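Local coordinates for water-soluble chlorophyll protein (Brassicaceae, PDB 5HPZ) that binds chlorophyll in a water-soluble tetramer of beta-trefoil, Kunitz-type subunits and probably tunes the pigment's spectrum by deforming its ring, at residues A[35-45]-A[108-116]; A[126-137]-A[166-174]. All blocks are in the same frame, centred on the assembly; numbering follows the deposited sequence.

Interaction 1 (A[35-45]-A[108-116]). With 68G (13'2-hydroxyl-Chlorophyll a), chain C.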
loop_
_atom_site.group_PDB
_atom_site.type_symbol
_atom_site.label_atom_id
_atom_site.label_comp_id
_atom_site.label_asym_id
_atom_site.label_seq_id
_atom_site.Cartn_x
_atom_site.Cartn_y
_atom_site.Cartn_z
ATOM N N ILE A 35 -8.307 5.565 6.829
ATOM C CA ILE A 35 -9.672 5.711 6.275
ATOM C C ILE A 35 -9.697 6.486 4.990
ATOM O O ILE A 35 -10.666 6.454 4.279
ATOM C CB ILE A 35 -10.663 6.276 7.308
ATOM C CG1 ILE A 35 -10.285 7.662 7.854
ATOM C CG2 ILE A 35 -10.825 5.271 8.464
ATOM C CD1 ILE A 35 -11.403 8.226 8.733
ATOM N N ASN A 36 -8.599 7.124 4.658
ATOM C CA ASN A 36 -8.401 7.744 3.366
ATOM C C ASN A 36 -7.081 7.203 2.764
ATOM O O ASN A 36 -6.209 6.734 3.483
ATOM C CB ASN A 36 -8.366 9.268 3.543
ATOM C CG ASN A 36 -9.730 9.803 3.854
ATOM O OD1 ASN A 36 -10.610 9.643 3.068
ATOM N ND2 ASN A 36 -9.927 10.321 5.038
ATOM N N ILE A 37 -6.950 7.281 1.454
ATOM C CA ILE A 37 -5.763 6.776 0.769
ATOM C C ILE A 37 -4.619 7.759 0.752
ATOM O O ILE A 37 -3.531 7.497 1.242
ATOM C CB ILE A 37 -6.087 6.304 -0.652
ATOM C CG1 ILE A 37 -7.134 5.167 -0.567
ATOM C CG2 ILE A 37 -4.788 5.871 -1.313
ATOM C CD1 ILE A 37 -7.658 4.666 -1.886
ATOM N N LEU A 38 -4.830 8.914 0.188
ATOM C CA LEU A 38 -3.733 9.870 0.185
ATOM C C LEU A 38 -4.351 11.275 0.208
ATOM O O LEU A 38 -5.169 11.593 -0.681
ATOM C CB LEU A 38 -2.920 9.656 -1.066
ATOM C CG LEU A 38 -1.440 10.005 -1.058
ATOM C CD1 LEU A 38 -0.688 9.146 -0.068
ATOM C CD2 LEU A 38 -0.858 9.817 -2.445
ATOM N N PRO A 39 -4.036 12.096 1.219
ATOM C CA PRO A 39 -3.226 11.731 2.391
ATOM C C PRO A 39 -3.873 10.639 3.285
ATOM O O PRO A 39 -5.074 10.464 3.267
ATOM C CB PRO A 39 -3.093 13.092 3.166
ATOM C CG PRO A 39 -4.300 13.867 2.704
ATOM C CD PRO A 39 -4.490 13.500 1.274
ATOM N N PHE A 40 -3.068 9.831 3.981
ATOM C CA PHE A 40 -3.640 8.766 4.847
ATOM C C PHE A 40 -3.697 9.198 6.346
ATOM O O PHE A 40 -4.195 8.435 7.197
ATOM C CB PHE A 40 -2.921 7.413 4.654
ATOM C CG PHE A 40 -1.432 7.531 4.661
ATOM C CD1 PHE A 40 -0.754 7.860 5.847
ATOM C CD2 PHE A 40 -0.701 7.347 3.494
ATOM C CE1 PHE A 40 0.614 8.027 5.850
ATOM C CE2 PHE A 40 0.680 7.480 3.500
ATOM C CZ PHE A 40 1.331 7.840 4.676
ATOM N N CYS A 41 -3.204 10.404 6.638
ATOM C CA CYS A 41 -3.292 11.024 7.955
ATOM C C CYS A 41 -4.362 12.114 7.939
ATOM O O CYS A 41 -4.477 12.800 6.960
ATOM C CB CYS A 41 -1.981 11.708 8.244
ATOM S SG CYS A 41 -0.580 10.594 8.260
ATOM N N PRO A 42 -5.087 12.327 9.019
ATOM C CA PRO A 42 -5.096 11.464 10.223
ATOM C C PRO A 42 -5.757 10.122 9.995
ATOM O O PRO A 42 -6.606 9.997 9.128
ATOM C CB PRO A 42 -5.983 12.246 11.218
ATOM C CG PRO A 42 -6.828 13.161 10.377
ATOM C CD PRO A 42 -6.165 13.358 9.026
ATOM N N LEU A 43 -5.290 9.125 10.727
ATOM C CA LEU A 43 -5.812 7.796 10.730
ATOM C C LEU A 43 -7.207 7.755 11.325
ATOM O O LEU A 43 -7.587 8.610 12.188
ATOM C CB LEU A 43 -4.931 6.909 11.592
ATOM C CG LEU A 43 -3.510 6.748 11.080
ATOM C CD1 LEU A 43 -2.759 5.935 12.102
ATOM C CD2 LEU A 43 -3.472 6.032 9.710
ATOM N N GLY A 44 -7.966 6.738 10.900
ATOM C CA GLY A 44 -9.280 6.482 11.458
ATOM C C GLY A 44 -9.160 5.382 12.460
ATOM O O GLY A 44 -8.058 4.876 12.723
ATOM N N ILE A 45 -10.305 4.968 12.988
ATOM C CA ILE A 45 -10.404 3.894 13.912
ATOM C C ILE A 45 -11.430 2.872 13.419
ATOM O O ILE A 45 -12.550 3.233 13.058
ATOM C CB ILE A 45 -10.812 4.393 15.309
ATOM C CG1 ILE A 45 -9.907 5.544 15.737
ATOM C CG2 ILE A 45 -10.765 3.227 16.271
ATOM C CD1 ILE A 45 -10.316 6.202 17.043
ATOM N N GLU A 108 -21.895 12.616 9.380
ATOM C CA GLU A 108 -21.592 11.801 10.579
ATOM C C GLU A 108 -20.071 11.706 10.641
ATOM O O GLU A 108 -19.481 10.944 9.915
ATOM C CB GLU A 108 -22.209 10.393 10.430
ATOM C CG GLU A 108 -23.743 10.367 10.459
ATOM C CD GLU A 108 -24.313 8.950 10.525
ATOM O OE1 GLU A 108 -23.842 8.069 9.773
ATOM O OE2 GLU A 108 -25.242 8.709 11.305
ATOM N N PRO A 109 -19.423 12.516 11.460
ATOM C CA PRO A 109 -18.010 12.628 11.160
ATOM C C PRO A 109 -17.207 11.460 11.697
ATOM O O PRO A 109 -17.522 10.869 12.764
ATOM C CB PRO A 109 -17.624 13.925 11.868
ATOM C CG PRO A 109 -18.562 13.992 13.028
ATOM C CD PRO A 109 -19.858 13.473 12.494
ATOM N N ALA A 110 -16.140 11.159 11.003
ATOM C CA ALA A 110 -15.314 10.052 11.413
ATOM C C ALA A 110 -14.666 10.371 12.781
ATOM O O ALA A 110 -14.413 11.507 13.098
ATOM C CB ALA A 110 -14.271 9.810 10.381
ATOM N N ILE A 111 -14.391 9.347 13.572
ATOM C CA ILE A 111 -13.524 9.503 14.723
ATOM C C ILE A 111 -12.086 9.274 14.217
ATOM O O ILE A 111 -11.784 8.246 13.595
ATOM C CB ILE A 111 -13.822 8.462 15.823
ATOM C CG1 ILE A 111 -15.315 8.433 16.190
ATOM C CG2 ILE A 111 -13.010 8.779 17.099
ATOM C CD1 ILE A 111 -15.866 9.750 16.669
ATOM N N ILE A 112 -11.223 10.244 14.446
ATOM C CA ILE A 112 -9.865 10.158 13.946
ATOM C C ILE A 112 -8.867 10.083 15.097
ATOM O O ILE A 112 -9.241 10.080 16.272
ATOM C CB ILE A 112 -9.558 11.329 13.048
ATOM C CG1 ILE A 112 -9.902 12.620 13.776
ATOM C CG2 ILE A 112 -10.350 11.210 11.763
ATOM C CD1 ILE A 112 -9.192 13.855 13.300
ATOM N N ILE A 113 -7.601 9.970 14.754
ATOM C CA ILE A 113 -6.534 9.885 15.705
ATOM C C ILE A 113 -5.698 11.124 15.502
ATOM O O ILE A 113 -5.293 11.461 14.373
ATOM C CB ILE A 113 -5.691 8.630 15.526
ATOM C CG1 ILE A 113 -6.592 7.399 15.588
ATOM C CG2 ILE A 113 -4.581 8.603 16.576
ATOM C CD1 ILE A 113 -5.880 6.104 15.311
ATOM N N GLY A 114 -5.473 11.862 16.589
ATOM C CA GLY A 114 -4.762 13.139 16.464
ATOM C C GLY A 114 -5.311 14.348 17.190
ATOM O O GLY A 114 -4.968 15.442 16.830
ATOM N N GLY A 115 -6.209 14.172 18.155
ATOM C CA GLY A 115 -6.770 15.323 18.854
ATOM C C GLY A 115 -5.742 16.082 19.698
ATOM O O GLY A 115 -4.672 15.549 20.016
ATOM N N GLU A 116 -6.083 17.323 20.045
ATOM C CA GLU A 116 -5.308 18.129 21.013
ATOM C C GLU A 116 -5.990 17.935 22.402
ATOM O O GLU A 116 -7.236 17.983 22.477
ATOM C CB GLU A 116 -5.309 19.605 20.557
ATOM C CG GLU A 116 -5.003 19.826 19.074
HETATM C C1 68G C . -8.041 -7.077 8.478
HETATM C C2 68G C . -6.775 -7.766 7.951
HETATM C C3 68G C . -6.579 -7.772 6.499
HETATM C C4 68G C . -7.693 -7.148 5.723
HETATM C C5 68G C . -5.421 -8.474 5.785
HETATM C C6 68G C . -4.141 -7.704 5.863
HETATM C C7 68G C . -4.236 -6.316 5.325
HETATM C C8 68G C . -2.802 -5.904 5.065
HETATM C C9 68G C . -1.958 -5.733 6.352
HETATM C C10 68G C . -2.827 -4.563 4.377
HETATM C C11 68G C . -2.488 -4.824 2.969
HETATM C C12 68G C . -2.357 -3.412 2.414
HETATM C C13 68G C . -3.155 -3.409 1.110
HETATM C C14 68G C . -2.640 -4.504 0.136
HETATM C C15 68G C . -3.016 -1.991 0.517
HETATM C C16 68G C . -4.168 -1.689 -0.437
HETATM C C17 68G C . -3.868 -0.261 -0.867
HETATM C C18 68G C . -4.928 0.083 -1.855
HETATM C C19 68G C . -5.121 1.581 -1.851
HETATM C C20 68G C . -4.393 -0.313 -3.232
HETATM O O2A 68G C . -8.150 -5.659 8.110
HETATM C CGA 68G C . -8.891 -5.084 9.095
HETATM O O1A 68G C . -9.513 -5.700 9.976
HETATM C CBA 68G C . -8.849 -3.598 9.098
HETATM C CAA 68G C . -7.755 -3.198 10.142
HETATM C C2A 68G C . -6.293 -3.508 9.670
HETATM C C3A 68G C . -5.960 -2.599 8.559
HETATM C CMA 68G C . -5.128 -3.421 7.622
HETATM C C4A 68G C . -5.101 -1.540 9.098
HETATM C CHB 68G C . -4.594 -0.505 8.433
HETATM N NA 68G C . -4.842 -1.872 10.342
HETATM C C1A 68G C . -5.414 -3.031 10.699
HETATM C CHA 68G C . -5.186 -3.582 11.903
HETATM C CBD 68G C . -5.578 -4.857 12.440
HETATM C CGD 68G C . -5.148 -5.967 11.601
HETATM O O1D 68G C . -5.920 -6.901 11.279
HETATM O O2D 68G C . -3.871 -5.941 11.162
HETATM C CED 68G C . -3.549 -7.041 10.341
HETATM O O 68G C . -6.939 -5.054 12.529
HETATM C CAD 68G C . -4.980 -4.916 13.745
HETATM O OBD 68G C . -5.163 -5.867 14.561
HETATM C C3D 68G C . -4.251 -3.775 13.943
HETATM C C2D 68G C . -3.439 -3.010 14.723
HETATM C CMD 68G C . -3.003 -3.358 15.974
HETATM C C4D 68G C . -4.395 -3.038 12.841
HETATM N ND 68G C . -3.708 -1.910 12.893
HETATM C C1D 68G C . -3.093 -1.871 14.088
HETATM C CHD 68G C . -2.270 -0.838 14.519
HETATM C C4C 68G C . -1.835 0.269 13.887
HETATM N NC 68G C . -2.278 0.628 12.643
HETATM MG MG 68G C . -3.569 -0.467 11.492
HETATM C C3C 68G C . -0.981 1.266 14.275
HETATM C CAC 68G C . -0.223 1.358 15.580
HETATM C CBC 68G C . 1.046 0.468 15.344
HETATM C C2C 68G C . -0.896 2.175 13.278
HETATM C CMC 68G C . -0.130 3.288 13.324
HETATM C C1C 68G C . -1.703 1.781 12.249
HETATM C CHC 68G C . -1.932 2.345 11.053
HETATM C C4B 68G C . -2.485 1.818 9.937
HETATM N NB 68G C . -3.354 0.798 9.959
HETATM C C1B 68G C . -3.726 0.496 8.716
HETATM C C2B 68G C . -3.061 1.349 7.886
HETATM C CMB 68G C . -3.165 1.357 6.534
HETATM C C3B 68G C . -2.345 2.192 8.650
HETATM C CAB 68G C . -1.490 3.184 8.348
HETATM C CBB 68G C . -1.467 4.026 7.090
HETATM O O HOH W 1 -3.468 10.038 12.871
HETATM O O HOH W 2 -12.905 6.433 11.869
#
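Leu43 and Ile113 join the two backbones through one direct hydrogen bond, Ile113 N to Leu43 O at 2.9 Å, bent to 137° at the hydrogen. The same carbonyl oxygen receives a CA-H...O contact from Ile112 CA at 3.3 Å. Water extends the pairing: water 1 accepts from Leu43 N and donates to Ile113 O, and water 2 likewise lies between Ile45 N and Ile111 O, so two pairs of polar backbone groups are bridged without meeting directly. Among the side chains, Ile45 reaches across with its CG1 branch, which lies beside the backbone N (chi1 -51°). The Ile45 and Ile113 side chains cross at about a right angle, CG1 to CG1 at 3.8 Å, and Ile45 CD1 lies 3.7 Å from Ile111 CG2. Ile113 lays CD1 against Leu43 CB, at 3.9 Å. Pro42, after a cis peptide bond, sets the CG of its ring on Ile112 CD1 (3.8 Å), while Ile35 CD1 meets Ala110 CB at 3.7 Å. Leu43 serves two partners, because its CB faces Ile113 while its branch ends turn to the chlorophyll: CD2 is 3.7 Å from CAB of the pigment and CD1 touches the CHC bridge. Ile37 CD1 approaches the phytyl tail at C19. The loop from Ile37 to Leu43 carries Cys41, disulfide-bonded to Cys90, and Ile37 and Leu38 pack on Trp151 of a second subunit. Strands 44-47 and 111-113 meet through one direct bond and two waters in the beta-trefoil, with strand 155-160 alongside (Leu157 is backbone-bonded to Ile45 and Ile111) and the chlorophyll pocket beside Leu43.

Interaction 2 (A[126-137]-A[166-174])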
loop_
_atom_site.group_PDB
_atom_site.type_symbol
_atom_site.label_atom_id
_atom_site.label_comp_id
_atom_site.label_asym_id
_atom_site.label_seq_id
_atom_site.Cartn_x
_atom_site.Cartn_y
_atom_site.Cartn_z
ATOM N N ILE A 126 -17.716 8.040 28.923
ATOM C CA ILE A 126 -18.122 6.666 28.932
ATOM C C ILE A 126 -19.474 6.615 29.619
ATOM O O ILE A 126 -19.616 7.229 30.671
ATOM C CB ILE A 126 -17.109 5.805 29.677
ATOM C CG1 ILE A 126 -15.726 5.951 29.007
ATOM C CG2 ILE A 126 -17.598 4.365 29.722
ATOM C CD1 ILE A 126 -14.590 5.284 29.752
ATOM N N GLU A 127 -20.464 5.940 29.033
ATOM C CA GLU A 127 -21.788 5.812 29.685
ATOM C C GLU A 127 -22.232 4.353 29.734
ATOM O O GLU A 127 -21.871 3.544 28.862
ATOM C CB GLU A 127 -22.877 6.648 29.009
ATOM C CG GLU A 127 -22.585 8.113 28.759
ATOM C CD GLU A 127 -22.642 8.975 30.031
ATOM O OE1 GLU A 127 -22.938 8.436 31.120
ATOM O OE2 GLU A 127 -22.347 10.184 29.955
ATOM N N GLU A 128 -23.015 4.032 30.774
ATOM C CA GLU A 128 -23.645 2.707 30.950
ATOM C C GLU A 128 -24.569 2.391 29.776
ATOM O O GLU A 128 -25.266 3.253 29.284
ATOM C CB GLU A 128 -24.418 2.602 32.302
ATOM N N ALA A 129 -24.506 1.161 29.292
ATOM C CA ALA A 129 -25.460 0.635 28.318
ATOM C C ALA A 129 -26.127 -0.579 28.939
ATOM O O ALA A 129 -25.623 -1.156 29.923
ATOM C CB ALA A 129 -24.735 0.203 27.074
ATOM N N THR A 130 -27.227 -1.013 28.338
ATOM C CA THR A 130 -27.921 -2.224 28.818
ATOM C C THR A 130 -27.106 -3.491 28.430
ATOM O O THR A 130 -26.919 -3.813 27.245
ATOM C CB THR A 130 -29.398 -2.233 28.358
ATOM O OG1 THR A 130 -29.536 -1.433 27.173
ATOM C CG2 THR A 130 -30.319 -1.615 29.445
ATOM N N GLY A 131 -26.585 -4.171 29.453
ATOM C CA GLY A 131 -25.563 -5.198 29.275
ATOM C C GLY A 131 -24.505 -5.120 30.372
ATOM O O GLY A 131 -23.953 -4.052 30.668
ATOM N N ALA A 132 -24.220 -6.265 30.979
ATOM C CA ALA A 132 -23.234 -6.343 32.048
ATOM C C ALA A 132 -21.844 -5.969 31.516
ATOM O O ALA A 132 -21.427 -6.474 30.478
ATOM C CB ALA A 132 -23.221 -7.749 32.636
ATOM N N HIS A 133 -21.152 -5.081 32.234
ATOM C CA HIS A 133 -19.839 -4.558 31.833
ATOM C C HIS A 133 -19.858 -4.059 30.387
ATOM O O HIS A 133 -18.829 -4.165 29.692
ATOM C CB HIS A 133 -18.735 -5.623 31.965
ATOM C CG HIS A 133 -18.776 -6.409 33.239
ATOM N ND1 HIS A 133 -18.464 -5.862 34.467
ATOM C CD2 HIS A 133 -19.060 -7.716 33.466
ATOM C CE1 HIS A 133 -18.574 -6.794 35.399
ATOM N NE2 HIS A 133 -18.931 -7.927 34.818
ATOM N N THR A 134 -21.028 -3.551 29.957
ATOM C CA THR A 134 -21.237 -2.974 28.632
ATOM C C THR A 134 -21.424 -1.452 28.646
ATOM O O THR A 134 -22.206 -0.930 29.409
ATOM C CB THR A 134 -22.471 -3.574 27.983
ATOM O OG1 THR A 134 -22.329 -4.991 28.020
ATOM C CG2 THR A 134 -22.626 -3.118 26.545
ATOM N N TYR A 135 -20.713 -0.745 27.767
ATOM C CA TYR A 135 -20.778 0.704 27.780
ATOM C C TYR A 135 -20.921 1.260 26.387
ATOM O O TYR A 135 -20.859 0.524 25.369
ATOM C CB TYR A 135 -19.538 1.267 28.453
ATOM C CG TYR A 135 -19.383 0.832 29.896
ATOM C CD1 TYR A 135 -18.696 -0.332 30.220
ATOM C CD2 TYR A 135 -19.956 1.546 30.920
ATOM C CE1 TYR A 135 -18.552 -0.741 31.537
ATOM C CE2 TYR A 135 -19.829 1.148 32.255
ATOM C CZ TYR A 135 -19.136 0.003 32.547
ATOM O OH TYR A 135 -18.980 -0.398 33.847
ATOM N N LYS A 136 -21.157 2.557 26.337
ATOM C CA LYS A 136 -21.072 3.288 25.093
ATOM C C LYS A 136 -20.225 4.492 25.374
ATOM O O LYS A 136 -19.974 4.801 26.547
ATOM C CB LYS A 136 -22.438 3.713 24.569
ATOM C CG LYS A 136 -23.150 4.656 25.500
ATOM C CD LYS A 136 -24.517 5.073 24.978
ATOM C CE LYS A 136 -25.230 5.810 26.089
ATOM N NZ LYS A 136 -26.510 6.388 25.631
ATOM N N LEU A 137 -19.734 5.095 24.292
ATOM C CA LEU A 137 -18.930 6.326 24.329
ATOM C C LEU A 137 -19.656 7.432 23.649
ATOM O O LEU A 137 -20.261 7.209 22.601
ATOM C CB LEU A 137 -17.643 6.101 23.605
ATOM C CG LEU A 137 -16.830 4.876 24.021
ATOM C CD1 LEU A 137 -15.746 4.692 22.976
ATOM C CD2 LEU A 137 -16.257 5.128 25.395
ATOM N N THR A 166 -25.267 2.944 17.440
ATOM C CA THR A 166 -24.397 2.965 18.627
ATOM C C THR A 166 -23.487 1.740 18.704
ATOM O O THR A 166 -23.898 0.627 18.393
ATOM C CB THR A 166 -25.255 3.071 19.863
ATOM O OG1 THR A 166 -25.914 4.339 19.787
ATOM C CG2 THR A 166 -24.409 3.015 21.158
ATOM N N LEU A 167 -22.237 1.987 19.062
ATOM C CA LEU A 167 -21.253 0.932 19.278
ATOM C C LEU A 167 -21.198 0.598 20.745
ATOM O O LEU A 167 -20.810 1.444 21.549
ATOM C CB LEU A 167 -19.874 1.389 18.794
ATOM C CG LEU A 167 -18.786 0.312 19.030
ATOM C CD1 LEU A 167 -19.057 -0.953 18.214
ATOM C CD2 LEU A 167 -17.461 0.961 18.629
ATOM N N PHE A 168 -21.562 -0.637 21.086
ATOM C CA PHE A 168 -21.499 -1.110 22.450
ATOM C C PHE A 168 -20.184 -1.844 22.694
ATOM O O PHE A 168 -19.806 -2.729 21.904
ATOM C CB PHE A 168 -22.742 -1.965 22.765
ATOM C CG PHE A 168 -24.025 -1.189 22.634
ATOM C CD1 PHE A 168 -24.355 -0.216 23.561
ATOM C CD2 PHE A 168 -24.884 -1.399 21.553
ATOM C CE1 PHE A 168 -25.522 0.518 23.434
ATOM C CE2 PHE A 168 -26.042 -0.647 21.418
ATOM C CZ PHE A 168 -26.369 0.297 22.362
ATOM N N VAL A 169 -19.513 -1.485 23.785
ATOM C CA VAL A 169 -18.169 -1.999 24.074
ATOM C C VAL A 169 -17.985 -2.480 25.480
ATOM O O VAL A 169 -18.696 -2.107 26.374
ATOM C CB VAL A 169 -17.067 -0.888 23.843
ATOM C CG1 VAL A 169 -17.168 -0.372 22.425
ATOM C CG2 VAL A 169 -17.232 0.298 24.823
ATOM N N LYS A 170 -16.922 -3.231 25.651
ATOM C CA LYS A 170 -16.430 -3.522 26.964
ATOM C C LYS A 170 -14.905 -3.245 26.959
ATOM O O LYS A 170 -14.275 -3.116 25.869
ATOM C CB LYS A 170 -16.807 -4.939 27.337
ATOM C CG LYS A 170 -16.250 -5.991 26.400
ATOM C CD LYS A 170 -16.808 -7.368 26.755
ATOM C CE LYS A 170 -15.747 -8.459 26.597
ATOM N NZ LYS A 170 -14.941 -8.403 25.344
ATOM N N PHE A 171 -14.348 -3.091 28.160
ATOM C CA PHE A 171 -12.968 -2.692 28.350
ATOM C C PHE A 171 -12.217 -3.856 28.931
ATOM O O PHE A 171 -12.589 -4.411 29.985
ATOM C CB PHE A 171 -12.915 -1.512 29.289
ATOM C CG PHE A 171 -13.717 -0.331 28.813
ATOM C CD1 PHE A 171 -13.345 0.388 27.687
ATOM C CD2 PHE A 171 -14.867 0.060 29.478
ATOM C CE1 PHE A 171 -14.107 1.465 27.243
ATOM C CE2 PHE A 171 -15.627 1.149 29.054
ATOM C CZ PHE A 171 -15.254 1.836 27.923
ATOM N N VAL A 172 -11.166 -4.244 28.247
ATOM C CA VAL A 172 -10.494 -5.472 28.594
ATOM C C VAL A 172 -9.090 -5.090 28.996
ATOM O O VAL A 172 -8.304 -4.594 28.151
ATOM C CB VAL A 172 -10.491 -6.412 27.410
ATOM C CG1 VAL A 172 -9.666 -7.659 27.707
ATOM C CG2 VAL A 172 -11.930 -6.757 27.065
ATOM N N LYS A 173 -8.797 -5.302 30.276
ATOM C CA LYS A 173 -7.521 -4.918 30.868
ATOM C C LYS A 173 -6.392 -5.593 30.153
ATOM O O LYS A 173 -6.452 -6.802 29.885
ATOM C CB LYS A 173 -7.484 -5.366 32.335
ATOM C CG LYS A 173 -6.148 -5.162 33.034
ATOM C CD LYS A 173 -6.106 -3.839 33.760
ATOM C CE LYS A 173 -4.826 -3.648 34.573
ATOM N NZ LYS A 173 -4.791 -2.211 34.944
ATOM N N VAL A 174 -5.358 -4.826 29.831
ATOM C CA VAL A 174 -4.196 -5.396 29.194
ATOM C C VAL A 174 -3.369 -6.074 30.285
ATOM O O VAL A 174 -2.954 -5.419 31.241
ATOM C CB VAL A 174 -3.392 -4.319 28.433
ATOM C CG1 VAL A 174 -2.075 -4.867 27.968
ATOM C CG2 VAL A 174 -4.181 -3.795 27.230
HETATM O O HOH W 3 -20.296 4.015 21.675
#
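Tyr135 and Val169 form an antiparallel hydrogen-bonded pair, with Tyr135 N to Val169 O at 2.8 Å and Val169 N to Tyr135 O at 2.9 Å, both nearly straight. Strands 135-137 and 169-173 run at 100° to each other, and the pairing stays a single bridge. With CG anti to the carbonyl carbon and beside the backbone N (chi1 -61°), the Tyr135 ring is brought against Phe171: CB lies 4.0 Å from Phe171 CE2, CG 3.9 Å from the same atom and CD1 3.6 Å from it. The two rings lie obliquely, planes at 33°, and beyond them the tyrosine OH is hydrogen-bonded to Lys5 N. Phe171 receives Ile126 CG2 at its edge, 3.8 Å from CE2, with Leu137 CD2 at the edge near CZ. On the other flank, Ala129 CB touches Phe168 CD1 at 3.6 Å, while Thr166 CG2 sits above one face of that ring, offset toward its rim. Water 3 continues the link between Leu137 N and Leu167 O. Strand 18-22 pairs antiparallel with 169-173, and Val169 packs on its Ile20; Phe60 meets Phe171 edge-to-face. The contact fastens the hairpin of strands 124-128 and 135-139 to the C-terminal strand, with strand 142-148 next to 135-139.

How the interactions relate
From the N terminus, the chain passes strands 18-22 and 30-33 and enters the pigment-side loop, where interaction 1 opens, ending in strand 44-47. That contact closes a loop of 62 residues when strand 111-113 arrives. The next strand, 124-128, begins interaction 2, which closes over 28 residues at strand 169-173. The two loops therefore follow in series, neither nested nor crossed. Their centres lie 23 Å apart on opposite sides of the chain's centre, and their nearest atoms, about 7 Å apart, do not touch. Interaction 1 ties the pigment-side loop and the start of strand 44-47 to strand 111-113; interaction 2 fixes the C-terminal strand, itself paired with 18-22, to the 124-139 hairpin.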